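Local coordinates for 33 kDa chaperonin (Thermotoga maritima, PDB 1VQ0), which probably acts as a redox-regulated molecular chaperone that keeps thermally unfolding and oxidatively damaged proteins from aggregating irreversibly, at residues A[107-110]-A[111-115]; A[197-200]-A[201-205]; A[242-246]-A[247-251]; A[273-276]-A[277-280]. All blocks are in the same frame, centred on the assembly; numbering follows the deposited sequence.

Contact 1 of 4, residues A[107-110]-A[111-115]; sequences PLNE and KGKFD
Asn109 and Lys113 close a tight five-residue reversal in the loop that leads into helix 116-120. Two backbone bonds set its frame: Gly112 N donates to Asn109 O over 2.9 Å, and Asn109 N donates to Lys113 O at 2.9 Å. A third comes from the asparagine side chain. Its CG stands between the backbone N and the carbonyl carbon (chi1 72°), which turns the amide inward over the turn, and OD1 takes the N-H of Lys113 at 3.0 Å, the donor lying well above the amide plane rather than in it. The same rotation lays ND2 against Lys113 CB, 3.5 Å away.

Apolar contact is slight and lies to one side. Leu108 CD2 sits 4.2 Å from Phe114 CD1, over one ring face but offset toward the rim, while helix 46-62 receives the ring through Tyr46, Leu47 and Val50.

Three waters tie Asp115 to Pro107 and Asn109. One molecule donates to both Pro107 O and Asp115 OD2, a second links Pro107 O to Asp115 N, and a third runs from Asn109 ND2 to Asp115 OD1 (2.8 Å from the water to OD1). Asp115 OD1 also makes a weak capping bond to Gly118 N, as befits the N-cap of helix 116-120.

With Gly112 at positive phi (85°) after a type I turn spanning Asn109 to Gly112, the bonding is that of a type I turn with a G1 bulge, as in a 3:5 hairpin, here in a surface loop without flanking strands.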
ATOM      1  N   PRO A 107      30.109  -8.996   6.691  1.00 27.08           N
ATOM      2  CA  PRO A 107      31.193  -8.157   7.176  1.00 25.85           C
ATOM      3  C   PRO A 107      30.631  -6.836   7.709  1.00 25.11           C
ATOM      4  O   PRO A 107      29.529  -6.402   7.328  1.00 24.39           O
ATOM      5  CB  PRO A 107      32.014  -7.884   5.903  1.00 26.07           C
ATOM      6  CG  PRO A 107      31.724  -9.145   4.996  1.00 24.56           C
ATOM      7  CD  PRO A 107      30.265  -9.322   5.252  1.00 27.39           C
ATOM      8  N   LEU A 108      31.357  -6.220   8.607  1.00 24.92           N
ATOM      9  CA  LEU A 108      31.022  -4.854   8.994  1.00 25.08           C
ATOM     10  C   LEU A 108      31.113  -3.944   7.769  1.00 25.90           C
ATOM     11  O   LEU A 108      31.877  -4.215   6.842  1.00 25.95           O
ATOM     12  CB  LEU A 108      31.963  -4.353  10.072  1.00 24.07           C
ATOM     13  CG  LEU A 108      31.991  -5.123  11.364  1.00 24.29           C
ATOM     14  CD1 LEU A 108      33.198  -4.659  12.209  1.00 23.11           C
ATOM     15  CD2 LEU A 108      30.670  -4.948  12.087  1.00 25.10           C
ATOM     16  N   ASN A 109      30.355  -2.848   7.772  1.00 27.22           N
ATOM     17  CA  ASN A 109      30.536  -1.818   6.726  1.00 27.93           C
ATOM     18  C   ASN A 109      31.887  -1.115   6.913  1.00 27.79           C
ATOM     19  O   ASN A 109      32.596  -1.411   7.872  1.00 27.61           O
ATOM     20  CB  ASN A 109      29.336  -0.851   6.683  1.00 28.04           C
ATOM     21  CG  ASN A 109      29.269   0.122   7.878  1.00 29.89           C
ATOM     22  OD1 ASN A 109      30.277   0.442   8.558  1.00 27.45           O
ATOM     23  ND2 ASN A 109      28.052   0.619   8.108  1.00 26.34           N
ATOM     24  N   GLU A 110      32.216  -0.207   6.007  1.00 28.01           N
ATOM     25  CA  GLU A 110      33.487   0.439   5.960  1.00 29.20           C
ATOM     26  C   GLU A 110      33.794   1.218   7.234  1.00 29.69           C
ATOM     27  O   GLU A 110      34.924   1.285   7.635  1.00 28.59           O
ATOM     28  CB  GLU A 110      33.553   1.367   4.720  1.00 30.48           C
ATOM     29  CG  GLU A 110      33.530   0.654   3.337  1.00 32.10           C
ATOM     30  CD  GLU A 110      33.894   1.578   2.159  1.00 34.01           C
ATOM     31  OE1 GLU A 110      33.945   2.797   2.379  1.00 37.60           O
ATOM     32  OE2 GLU A 110      34.156   1.101   1.021  1.00 34.58           O
ATOM     33  N   LYS A 111      32.770   1.792   7.860  1.00 32.10           N
ATOM     34  CA  LYS A 111      32.897   2.557   9.123  1.00 33.80           C
ATOM     35  C   LYS A 111      32.868   1.649  10.383  1.00 33.85           C
ATOM     36  O   LYS A 111      32.931   2.134  11.500  1.00 35.17           O
ATOM     37  CB  LYS A 111      31.811   3.652   9.218  1.00 33.89           C
ATOM     38  CG  LYS A 111      32.077   4.801   8.266  1.00 36.65           C
ATOM     39  CD  LYS A 111      30.887   5.704   8.085  1.00 44.02           C
ATOM     40  CE  LYS A 111      31.257   6.890   7.152  1.00 48.69           C
ATOM     41  NZ  LYS A 111      30.055   7.630   6.576  1.00 52.64           N
ATOM     42  N   GLY A 112      32.787   0.338  10.180  1.00 32.99           N
ATOM     43  CA  GLY A 112      32.923  -0.624  11.251  1.00 31.53           C
ATOM     44  C   GLY A 112      31.660  -0.910  12.006  1.00 31.75           C
ATOM     45  O   GLY A 112      31.712  -1.505  13.069  1.00 31.82           O
ATOM     46  N   LYS A 113      30.527  -0.490  11.437  1.00 31.67           N
ATOM     47  CA  LYS A 113      29.214  -0.713  11.970  1.00 31.81           C
ATOM     48  C   LYS A 113      28.577  -2.015  11.366  1.00 32.30           C
ATOM     49  O   LYS A 113      29.002  -2.482  10.313  1.00 29.81           O
ATOM     50  CB  LYS A 113      28.346   0.496  11.608  1.00 32.38           C
ATOM     51  CG  LYS A 113      28.800   1.837  12.138  1.00 29.43           C
ATOM     52  CD  LYS A 113      29.458   1.723  13.497  1.00 36.90           C
ATOM     53  CE  LYS A 113      29.726   3.097  14.177  1.00 42.49           C
ATOM     54  NZ  LYS A 113      30.938   3.058  15.094  1.00 48.24           N
ATOM     55  N   PHE A 114      27.578  -2.582  12.050  1.00 31.80           N
ATOM     56  CA  PHE A 114      26.731  -3.613  11.439  1.00 32.61           C
ATOM     57  C   PHE A 114      26.046  -3.097  10.151  1.00 31.84           C
ATOM     58  O   PHE A 114      25.515  -1.967  10.089  1.00 31.72           O
ATOM     59  CB  PHE A 114      25.727  -4.231  12.416  1.00 32.16           C
ATOM     60  CG  PHE A 114      26.388  -5.144  13.466  1.00 35.42           C
ATOM     61  CD1 PHE A 114      26.868  -6.419  13.117  1.00 38.64           C
ATOM     62  CD2 PHE A 114      26.603  -4.708  14.758  1.00 34.00           C
ATOM     63  CE1 PHE A 114      27.538  -7.249  14.056  1.00 40.12           C
ATOM     64  CE2 PHE A 114      27.241  -5.560  15.711  1.00 34.58           C
ATOM     65  CZ  PHE A 114      27.712  -6.812  15.359  1.00 38.04           C
ATOM     66  N   ASP A 115      26.106  -3.933   9.117  1.00 29.78           N
ATOM     67  CA  ASP A 115      25.666  -3.569   7.773  1.00 30.78           C
ATOM     68  C   ASP A 115      24.200  -3.840   7.587  1.00 30.30           C
ATOM     69  O   ASP A 115      23.780  -4.745   6.854  1.00 28.96           O
ATOM     70  CB  ASP A 115      26.487  -4.292   6.712  1.00 32.47           C
ATOM     71  CG  ASP A 115      26.260  -3.758   5.345  1.00 34.02           C
ATOM     72  OD1 ASP A 115      25.638  -2.659   5.213  1.00 33.47           O
ATOM     73  OD2 ASP A 115      26.684  -4.376   4.364  1.00 33.83           O
TER
HETATM   74  O   HOH W   1      28.817  -6.032   4.606  1.00 27.93           O
HETATM   75  O   HOH W   2      27.444  -6.578   9.317  1.00 29.42           O
HETATM   76  O   HOH W   3      26.046  -0.036   6.070  1.00 38.08           O

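Contact 2 of 4, residues A[197-200]-A[201-205]; sequences VEMI and EKNIK
Val197 with Glu201, Met199 with Asn203 and Ile200 with Ile204 are successive i to i+4 neighbours on an amphipathic alpha-helix, 194-205. Its backbone bonds are regular, from Glu201 N to Val197 O through to Ile204 N to Ile200 O. The isoleucines form the inward side: lying alongside each other and pointing the same way, they face Val185 of strand 176-187, and Phe227 and Ile226 of helix 219-227 close over Ile200 and Ile204 respectively.

Next to the isoleucines, Asn203 crosses Met199 at a slant, its ND2 3.6 Å from Met199 CG, and that amide nitrogen donates to Ile226 O, a polar tie between this helix and helix 219-227. Val197 rests on Ile187 and Leu192 while Glu201 runs beside it, Glu201 OE2 3.9 Å from Val197 CG1. The carboxylates of Glu198 and Glu201 keep apart, OE2 of the former 5.9 Å from OE1 of the latter, a spacing that should moderate the repulsion between like charges on the exposed side.

In the isoleucine pair, Ile200 CG2 lies anti to the backbone N (CG1 at chi1 -69°), which carries this short branch toward Ile204 CD1, the end of the long one, 3.8 Å away.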
ATOM      1  N   VAL A 197      11.626  25.104  12.538  1.00 40.50           N
ATOM      2  CA  VAL A 197      11.904  23.957  11.657  1.00 41.45           C
ATOM      3  C   VAL A 197      13.431  23.813  11.491  1.00 41.57           C
ATOM      4  O   VAL A 197      14.007  22.737  11.735  1.00 38.30           O
ATOM      5  CB  VAL A 197      11.216  24.133  10.266  1.00 41.69           C
ATOM      6  CG1 VAL A 197      11.716  23.140   9.263  1.00 43.66           C
ATOM      7  CG2 VAL A 197       9.689  24.064  10.382  1.00 41.74           C
ATOM      8  N   GLU A 198      14.069  24.938  11.138  1.00 42.43           N
ATOM      9  CA  GLU A 198      15.518  25.004  10.861  1.00 43.37           C
ATOM     10  C   GLU A 198      16.384  24.657  12.065  1.00 42.97           C
ATOM     11  O   GLU A 198      17.385  23.953  11.929  1.00 43.31           O
ATOM     12  CB  GLU A 198      15.905  26.394  10.322  1.00 43.31           C
ATOM     13  CG  GLU A 198      15.969  26.422   8.801  1.00 47.27           C
ATOM     14  CD  GLU A 198      15.775  27.803   8.181  1.00 49.88           C
ATOM     15  OE1 GLU A 198      16.191  28.843   8.777  1.00 50.12           O
ATOM     16  OE2 GLU A 198      15.204  27.830   7.070  1.00 50.50           O
ATOM     17  N   MET A 199      15.994  25.180  13.227  1.00 42.81           N
ATOM     18  CA  MET A 199      16.695  24.947  14.496  1.00 42.28           C
ATOM     19  C   MET A 199      16.596  23.495  14.961  1.00 42.55           C
ATOM     20  O   MET A 199      17.591  22.904  15.385  1.00 42.30           O
ATOM     21  CB  MET A 199      16.103  25.858  15.564  1.00 42.31           C
ATOM     22  CG  MET A 199      16.733  25.727  16.931  1.00 41.32           C
ATOM     23  SD  MET A 199      15.527  25.934  18.213  1.00 43.15           S
ATOM     24  CE  MET A 199      14.625  24.470  17.993  1.00 38.00           C
ATOM     25  N   ILE A 200      15.387  22.940  14.900  1.00 42.93           N
ATOM     26  CA  ILE A 200      15.153  21.519  15.157  1.00 43.19           C
ATOM     27  C   ILE A 200      16.044  20.643  14.261  1.00 42.97           C
ATOM     28  O   ILE A 200      16.793  19.816  14.752  1.00 42.06           O
ATOM     29  CB  ILE A 200      13.655  21.175  14.943  1.00 43.31           C
ATOM     30  CG1 ILE A 200      12.797  21.814  16.035  1.00 43.71           C
ATOM     31  CG2 ILE A 200      13.439  19.690  14.965  1.00 42.59           C
ATOM     32  CD1 ILE A 200      11.310  21.614  15.810  1.00 45.09           C
ATOM     33  N   GLU A 201      15.937  20.843  12.952  1.00 43.39           N
ATOM     34  CA  GLU A 201      16.779  20.175  11.961  1.00 43.84           C
ATOM     35  C   GLU A 201      18.256  20.246  12.343  1.00 42.64           C
ATOM     36  O   GLU A 201      18.936  19.233  12.384  1.00 42.35           O
ATOM     37  CB  GLU A 201      16.616  20.833  10.587  1.00 45.05           C
ATOM     38  CG  GLU A 201      15.594  20.205   9.645  1.00 50.17           C
ATOM     39  CD  GLU A 201      15.323  21.053   8.375  1.00 54.95           C
ATOM     40  OE1 GLU A 201      16.058  22.050   8.095  1.00 57.31           O
ATOM     41  OE2 GLU A 201      14.349  20.726   7.660  1.00 56.55           O
ATOM     42  N   LYS A 202      18.742  21.461  12.610  1.00 41.61           N
ATOM     43  CA  LYS A 202      20.156  21.689  12.937  1.00 40.32           C
ATOM     44  C   LYS A 202      20.593  20.984  14.208  1.00 39.34           C
ATOM     45  O   LYS A 202      21.661  20.376  14.245  1.00 39.50           O
ATOM     46  CB  LYS A 202      20.457  23.189  13.056  1.00 40.65           C
ATOM     47  CG  LYS A 202      21.976  23.496  13.146  1.00 41.16           C
ATOM     48  CD  LYS A 202      22.306  24.972  13.175  1.00 44.29           C
ATOM     49  CE  LYS A 202      23.831  25.196  13.288  1.00 46.67           C
ATOM     50  NZ  LYS A 202      24.272  26.651  13.167  1.00 49.37           N
ATOM     51  N   ASN A 203      19.765  21.106  15.247  1.00 38.49           N
ATOM     52  CA  ASN A 203      19.982  20.457  16.533  1.00 37.66           C
ATOM     53  C   ASN A 203      20.031  18.921  16.437  1.00 37.30           C
ATOM     54  O   ASN A 203      20.909  18.287  17.021  1.00 37.53           O
ATOM     55  CB  ASN A 203      18.902  20.900  17.553  1.00 37.01           C
ATOM     56  CG  ASN A 203      19.063  22.367  17.990  1.00 38.24           C
ATOM     57  OD1 ASN A 203      20.051  23.003  17.657  1.00 36.60           O
ATOM     58  ND2 ASN A 203      18.079  22.898  18.730  1.00 36.01           N
ATOM     59  N   ILE A 204      19.115  18.322  15.694  1.00 37.88           N
ATOM     60  CA  ILE A 204      19.144  16.870  15.512  1.00 38.96           C
ATOM     61  C   ILE A 204      20.391  16.434  14.704  1.00 41.29           C
ATOM     62  O   ILE A 204      21.100  15.486  15.077  1.00 41.83           O
ATOM     63  CB  ILE A 204      17.861  16.369  14.819  1.00 38.65           C
ATOM     64  CG1 ILE A 204      16.656  16.551  15.725  1.00 39.19           C
ATOM     65  CG2 ILE A 204      18.001  14.855  14.389  1.00 38.71           C
ATOM     66  CD1 ILE A 204      15.285  16.327  15.004  1.00 38.72           C
ATOM     67  N   LYS A 205      20.643  17.113  13.593  1.00 43.17           N
ATOM     68  CA  LYS A 205      21.802  16.796  12.752  1.00 45.52           C
ATOM     69  C   LYS A 205      23.104  16.865  13.564  1.00 44.56           C
ATOM     70  O   LYS A 205      24.050  16.120  13.297  1.00 45.15           O
ATOM     71  CB  LYS A 205      21.884  17.744  11.541  1.00 46.74           C
ATOM     72  CG  LYS A 205      22.861  17.292  10.433  1.00 53.22           C
ATOM     73  CD  LYS A 205      23.399  18.501   9.633  1.00 59.74           C
ATOM     74  CE  LYS A 205      24.275  18.091   8.424  1.00 61.92           C
ATOM     75  NZ  LYS A 205      25.007  19.304   7.832  1.00 63.93           N
TER

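Contact 3 of 4, residues A[242-246]-A[247-251]; sequences KCDCN and REKAK. With ZN (zinc ion), chain C.
Asn246 and Lys249 cross at about a right angle where the zinc-binding loop turns into helix 247-255. The asparagine is the N-cap: with CG between its backbone N and carbonyl carbon (chi1 63°), OD1 swings over the first helical turn and accepts Lys249 N at 2.9 Å, the donor nearly in line with the side-chain C=O. The lysine chain then turns back along the loop, CG lying 3.5 Å from Asn246 OD1 and CD 3.3 Å from Asp244 O.

The lysine side chain also crosses that of Asp244 at about a right angle. Lys249 NZ donates to Asp244 O (3.1 Å) and makes only a long salt bridge to Asp244 OD2. The carboxylate has its stronger partners elsewhere: OD1 is salt-bridged to Arg96 and OD2 to Arg71, in strands 94-99 and 71-78.

On the metal, Cys243 SG and Cys245 SG bind zinc at 2.3 Å and 2.4 Å. Cys243 SG lies anti to the backbone N (chi1 -165°), Cys245 SG between N and carbonyl carbon, and the two rotations bring both sulfurs to one metal. Cys275 and Cys278 complete the four-cysteine site.

Zinc coordination, helped by a weak bond from Cys245 N to Cys243 SG and probably by Arg96, which touches Cys243, would favour thiolates; the predicted Cys243-Cys245 disulfide is absent, consistent with the reduced form of the redox switch expected of Hsp33.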
ATOM      1  N   LYS A 242       5.327  -8.452  23.488  1.00 32.25           N
ATOM      2  CA  LYS A 242       4.159  -9.279  23.721  1.00 32.44           C
ATOM      3  C   LYS A 242       3.579  -9.853  22.439  1.00 31.73           C
ATOM      4  O   LYS A 242       3.490  -9.175  21.448  1.00 32.31           O
ATOM      5  CB  LYS A 242       3.084  -8.493  24.476  1.00 33.21           C
ATOM      6  CG  LYS A 242       2.220  -9.398  25.348  1.00 39.60           C
ATOM      7  CD  LYS A 242       0.997  -8.668  25.884  1.00 48.71           C
ATOM      8  CE  LYS A 242      -0.104  -9.667  26.263  1.00 52.94           C
ATOM      9  NZ  LYS A 242      -0.826  -9.187  27.452  1.00 53.71           N
ATOM     10  N   CYS A 243       3.171 -11.122  22.517  1.00 30.38           N
ATOM     11  CA  CYS A 243       2.490 -11.848  21.471  1.00 30.43           C
ATOM     12  C   CYS A 243       1.117 -12.357  22.009  1.00 31.29           C
ATOM     13  O   CYS A 243       0.926 -12.417  23.182  1.00 31.01           O
ATOM     14  CB  CYS A 243       3.340 -13.023  21.031  1.00 29.50           C
ATOM     15  SG  CYS A 243       2.815 -13.736  19.485  1.00 29.67           S
ATOM     16  N   ASP A 244       0.177 -12.658  21.113  1.00 32.71           N
ATOM     17  CA  ASP A 244      -1.152 -13.112  21.441  1.00 34.99           C
ATOM     18  C   ASP A 244      -1.317 -14.582  21.027  1.00 35.97           C
ATOM     19  O   ASP A 244      -2.409 -15.112  21.060  1.00 37.50           O
ATOM     20  CB  ASP A 244      -2.255 -12.244  20.758  1.00 34.36           C
ATOM     21  CG  ASP A 244      -2.270 -12.397  19.230  1.00 38.20           C
ATOM     22  OD1 ASP A 244      -1.339 -12.984  18.701  1.00 38.83           O
ATOM     23  OD2 ASP A 244      -3.157 -11.972  18.471  1.00 45.23           O
ATOM     24  N   CYS A 245      -0.255 -15.249  20.604  1.00 37.61           N
ATOM     25  CA  CYS A 245      -0.405 -16.672  20.338  1.00 38.41           C
ATOM     26  C   CYS A 245      -0.688 -17.437  21.640  1.00 39.51           C
ATOM     27  O   CYS A 245      -0.401 -16.991  22.747  1.00 38.91           O
ATOM     28  CB  CYS A 245       0.825 -17.238  19.661  1.00 39.11           C
ATOM     29  SG  CYS A 245       2.283 -17.367  20.733  1.00 40.75           S
ATOM     30  N   ASN A 246      -1.313 -18.591  21.458  1.00 40.21           N
ATOM     31  CA  ASN A 246      -1.601 -19.528  22.515  1.00 40.27           C
ATOM     32  C   ASN A 246      -1.901 -20.865  21.840  1.00 40.02           C
ATOM     33  O   ASN A 246      -1.911 -20.976  20.604  1.00 40.84           O
ATOM     34  CB  ASN A 246      -2.763 -19.080  23.402  1.00 40.16           C
ATOM     35  CG  ASN A 246      -4.081 -18.974  22.651  1.00 40.54           C
ATOM     36  OD1 ASN A 246      -4.410 -19.803  21.818  1.00 40.96           O
ATOM     37  ND2 ASN A 246      -4.849 -17.957  22.973  1.00 38.58           N
ATOM     38  N   ARG A 247      -2.111 -21.880  22.649  1.00 38.94           N
ATOM     39  CA  ARG A 247      -2.278 -23.235  22.114  1.00 39.55           C
ATOM     40  C   ARG A 247      -3.560 -23.422  21.335  1.00 39.24           C
ATOM     41  O   ARG A 247      -3.583 -24.147  20.362  1.00 39.59           O
ATOM     42  CB  ARG A 247      -2.257 -24.267  23.236  1.00 39.56           C
ATOM     43  CG  ARG A 247      -2.126 -25.672  22.722  1.00 38.42           C
ATOM     44  CD  ARG A 247      -1.774 -26.630  23.793  1.00 37.97           C
ATOM     45  NE  ARG A 247      -1.615 -27.977  23.311  1.00 36.55           N
ATOM     46  CZ  ARG A 247      -0.493 -28.488  22.856  1.00 34.91           C
ATOM     47  NH1 ARG A 247      -0.486 -29.759  22.470  1.00 32.51           N
ATOM     48  NH2 ARG A 247       0.620 -27.755  22.803  1.00 32.82           N
ATOM     49  N   GLU A 248      -4.632 -22.780  21.770  1.00 39.94           N
ATOM     50  CA  GLU A 248      -5.879 -22.829  21.013  1.00 40.61           C
ATOM     51  C   GLU A 248      -5.653 -22.343  19.569  1.00 40.75           C
ATOM     52  O   GLU A 248      -6.138 -22.944  18.618  1.00 40.34           O
ATOM     53  CB  GLU A 248      -6.956 -22.029  21.719  1.00 41.08           C
ATOM     54  CG  GLU A 248      -8.376 -22.244  21.160  1.00 45.47           C
ATOM     55  CD  GLU A 248      -9.389 -21.275  21.762  1.00 51.13           C
ATOM     56  OE1 GLU A 248      -8.959 -20.169  22.196  1.00 55.41           O
ATOM     57  OE2 GLU A 248     -10.603 -21.611  21.811  1.00 53.63           O
ATOM     58  N   LYS A 249      -4.861 -21.288  19.418  1.00 41.79           N
ATOM     59  CA  LYS A 249      -4.549 -20.723  18.102  1.00 42.40           C
ATOM     60  C   LYS A 249      -3.678 -21.663  17.286  1.00 42.71           C
ATOM     61  O   LYS A 249      -3.847 -21.792  16.069  1.00 42.47           O
ATOM     62  CB  LYS A 249      -3.897 -19.330  18.237  1.00 42.72           C
ATOM     63  CG  LYS A 249      -4.945 -18.276  18.686  1.00 42.36           C
ATOM     64  CD  LYS A 249      -4.346 -16.911  19.011  1.00 45.12           C
ATOM     65  CE  LYS A 249      -5.422 -15.832  18.874  1.00 50.54           C
ATOM     66  NZ  LYS A 249      -5.252 -14.776  19.879  1.00 54.91           N
ATOM     67  N   ALA A 250      -2.754 -22.335  17.960  1.00 42.75           N
ATOM     68  CA  ALA A 250      -1.880 -23.284  17.273  1.00 42.59           C
ATOM     69  C   ALA A 250      -2.691 -24.470  16.753  1.00 42.15           C
ATOM     70  O   ALA A 250      -2.461 -24.926  15.651  1.00 42.88           O
ATOM     71  CB  ALA A 250      -0.756 -23.756  18.200  1.00 43.11           C
ATOM     72  N   LYS A 251      -3.634 -24.948  17.555  1.00 42.21           N
ATOM     73  CA  LYS A 251      -4.495 -26.049  17.166  1.00 43.27           C
ATOM     74  C   LYS A 251      -5.344 -25.648  15.937  1.00 43.46           C
ATOM     75  O   LYS A 251      -5.478 -26.425  14.997  1.00 43.20           O
ATOM     76  CB  LYS A 251      -5.369 -26.498  18.343  1.00 43.41           C
TER
HETATM   77 ZN    ZN C 300       3.695 -15.888  19.566  1.00 40.42          ZN

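Contact 4 of 4, residues A[273-276]-A[277-280]; sequences VVCK and WCNT. With ZN (zinc ion), chain C.
Cys275 and Cys278 supply two of the four zinc ligands, their SG atoms 2.3 Å and 2.4 Å from the metal; Cys243 and Cys245 provide the rest. Cys275 SG lies 3.9 Å from Cys278 SG. Each sulfur also faces a backbone N-H: Cys278 N gives a weak bond to Cys275 SG, and Thr280 N another to Cys278 SG.

The turn itself is held by Asn279 N to Cys275 O (2.7 Å) and by Cys275 N to Thr280 O (2.8 Å), which extends the hairpin of strands 271-274 and 281-284. Asn279 adopts positive phi (61°) here, and the whole resembles a zinc knuckle.

Beyond the sulfurs stands Trp277, with Cys275 SG at its ring edge, near the plane. Lys276 CG stands between the backbone N and the carbonyl carbon (chi1 70°), which brings the extended chain alongside the indole: CG lies over one face, 4.2 Å from the centroid of the five-membered ring, a CH-pi contact, and CE follows 3.6 Å from Trp277 NE1. Lys276 NZ continues to Tyr98 OH, while Arg96 makes a cation-pi contact with the indole.

N-H groups turned toward the sulfurs probably spread some of the thiolate charge; zinc bound and no Cys275-Cys278 disulfide are consistent with the reduced form of the predicted redox switch.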
ATOM      1  N   VAL A 273       3.822 -26.474  15.583  1.00 46.32           N
ATOM      2  CA  VAL A 273       3.554 -25.122  15.151  1.00 46.12           C
ATOM      3  C   VAL A 273       4.472 -24.190  15.955  1.00 43.70           C
ATOM      4  O   VAL A 273       4.521 -24.240  17.161  1.00 42.90           O
ATOM      5  CB  VAL A 273       2.069 -24.720  15.385  1.00 46.67           C
ATOM      6  CG1 VAL A 273       1.751 -23.345  14.762  1.00 48.65           C
ATOM      7  CG2 VAL A 273       1.133 -25.756  14.796  1.00 48.34           C
ATOM      8  N   VAL A 274       5.208 -23.355  15.242  1.00 42.35           N
ATOM      9  CA  VAL A 274       6.106 -22.375  15.827  1.00 40.82           C
ATOM     10  C   VAL A 274       5.537 -21.001  15.438  1.00 40.11           C
ATOM     11  O   VAL A 274       5.359 -20.706  14.282  1.00 40.07           O
ATOM     12  CB  VAL A 274       7.530 -22.517  15.271  1.00 40.17           C
ATOM     13  CG1 VAL A 274       8.432 -21.435  15.832  1.00 38.40           C
ATOM     14  CG2 VAL A 274       8.096 -23.893  15.541  1.00 40.32           C
ATOM     15  N   CYS A 275       5.227 -20.187  16.430  1.00 40.21           N
ATOM     16  CA  CYS A 275       4.762 -18.822  16.224  1.00 38.69           C
ATOM     17  C   CYS A 275       5.918 -17.988  15.677  1.00 38.30           C
ATOM     18  O   CYS A 275       7.022 -17.945  16.248  1.00 38.08           O
ATOM     19  CB  CYS A 275       4.281 -18.224  17.538  1.00 40.22           C
ATOM     20  SG  CYS A 275       3.920 -16.479  17.364  1.00 40.04           S
ATOM     21  N   LYS A 276       5.672 -17.359  14.538  1.00 37.36           N
ATOM     22  CA  LYS A 276       6.732 -16.615  13.846  1.00 36.84           C
ATOM     23  C   LYS A 276       7.079 -15.341  14.630  1.00 35.28           C
ATOM     24  O   LYS A 276       8.177 -14.817  14.490  1.00 34.80           O
ATOM     25  CB  LYS A 276       6.318 -16.287  12.403  1.00 36.18           C
ATOM     26  CG  LYS A 276       5.185 -15.218  12.296  1.00 36.91           C
ATOM     27  CD  LYS A 276       4.643 -15.042  10.862  1.00 35.58           C
ATOM     28  CE  LYS A 276       3.503 -13.994  10.885  1.00 32.69           C
ATOM     29  NZ  LYS A 276       3.298 -13.258   9.585  1.00 27.94           N
ATOM     30  N   TRP A 277       6.134 -14.834  15.421  1.00 34.10           N
ATOM     31  CA  TRP A 277       6.363 -13.582  16.154  1.00 34.78           C
ATOM     32  C   TRP A 277       7.221 -13.696  17.423  1.00 35.79           C
ATOM     33  O   TRP A 277       8.008 -12.783  17.771  1.00 37.18           O
ATOM     34  CB  TRP A 277       5.064 -12.915  16.512  1.00 33.70           C
ATOM     35  CG  TRP A 277       4.188 -12.431  15.385  1.00 30.40           C
ATOM     36  CD1 TRP A 277       3.083 -13.061  14.942  1.00 33.10           C
ATOM     37  CD2 TRP A 277       4.280 -11.207  14.611  1.00 29.55           C
ATOM     38  NE1 TRP A 277       2.505 -12.359  13.922  1.00 34.84           N
ATOM     39  CE2 TRP A 277       3.186 -11.189  13.731  1.00 27.95           C
ATOM     40  CE3 TRP A 277       5.175 -10.139  14.562  1.00 26.87           C
ATOM     41  CZ2 TRP A 277       2.952 -10.148  12.819  1.00 27.73           C
ATOM     42  CZ3 TRP A 277       4.936  -9.089  13.689  1.00 26.97           C
ATOM     43  CH2 TRP A 277       3.851  -9.110  12.792  1.00 30.87           C
ATOM     44  N   CYS A 278       7.080 -14.803  18.132  1.00 35.95           N
ATOM     45  CA  CYS A 278       7.796 -14.961  19.392  1.00 36.57           C
ATOM     46  C   CYS A 278       8.559 -16.304  19.476  1.00 36.70           C
ATOM     47  O   CYS A 278       9.223 -16.576  20.481  1.00 37.28           O
ATOM     48  CB  CYS A 278       6.835 -14.800  20.571  1.00 35.09           C
ATOM     49  SG  CYS A 278       5.761 -16.217  20.756  1.00 39.14           S
ATOM     50  N   ASN A 279       8.497 -17.107  18.410  1.00 36.05           N
ATOM     51  CA  ASN A 279       9.231 -18.361  18.343  1.00 36.24           C
ATOM     52  C   ASN A 279       8.814 -19.362  19.458  1.00 37.28           C
ATOM     53  O   ASN A 279       9.566 -20.238  19.819  1.00 37.31           O
ATOM     54  CB  ASN A 279      10.739 -18.105  18.434  1.00 35.89           C
ATOM     55  CG  ASN A 279      11.571 -19.265  17.884  1.00 35.84           C
ATOM     56  OD1 ASN A 279      11.079 -20.071  17.122  1.00 38.15           O
ATOM     57  ND2 ASN A 279      12.828 -19.317  18.254  1.00 28.12           N
ATOM     58  N   THR A 280       7.618 -19.215  20.000  1.00 38.23           N
ATOM     59  CA  THR A 280       7.019 -20.260  20.811  1.00 38.80           C
ATOM     60  C   THR A 280       6.577 -21.429  19.920  1.00 39.16           C
ATOM     61  O   THR A 280       5.891 -21.239  18.901  1.00 39.28           O
ATOM     62  CB  THR A 280       5.842 -19.737  21.589  1.00 39.37           C
ATOM     63  OG1 THR A 280       6.283 -18.680  22.432  1.00 37.10           O
ATOM     64  CG2 THR A 280       5.302 -20.836  22.567  1.00 37.83           C
TER
HETATM   65 ZN    ZN C 300       3.695 -15.888  19.566  1.00 40.42          ZN

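Overall arrangement
All four contacts lie at the protein surface: contact 1 has no buried residue, contacts 2, 3 and 4 one each (Ile200, Ala250, Cys278). Contact 1 is a turn entering helix 116-120, and contact 2 stays within one helix; their centres are about 27 Å apart. Contacts 3 and 4 belong together: centres about 9 Å apart, they share one zinc, Cys243 SG lies 3.6 Å from Cys275 SG, and Ala250 of helix 247-255 packs against Val273 of the small hairpin. Contact 2 is about 42 Å from contact 4 between centres, across the chain's centre. Metal and charge mark the zinc end, apolar helix packing the inner side of contact 2, and water-bridged backbone bonding contact 1.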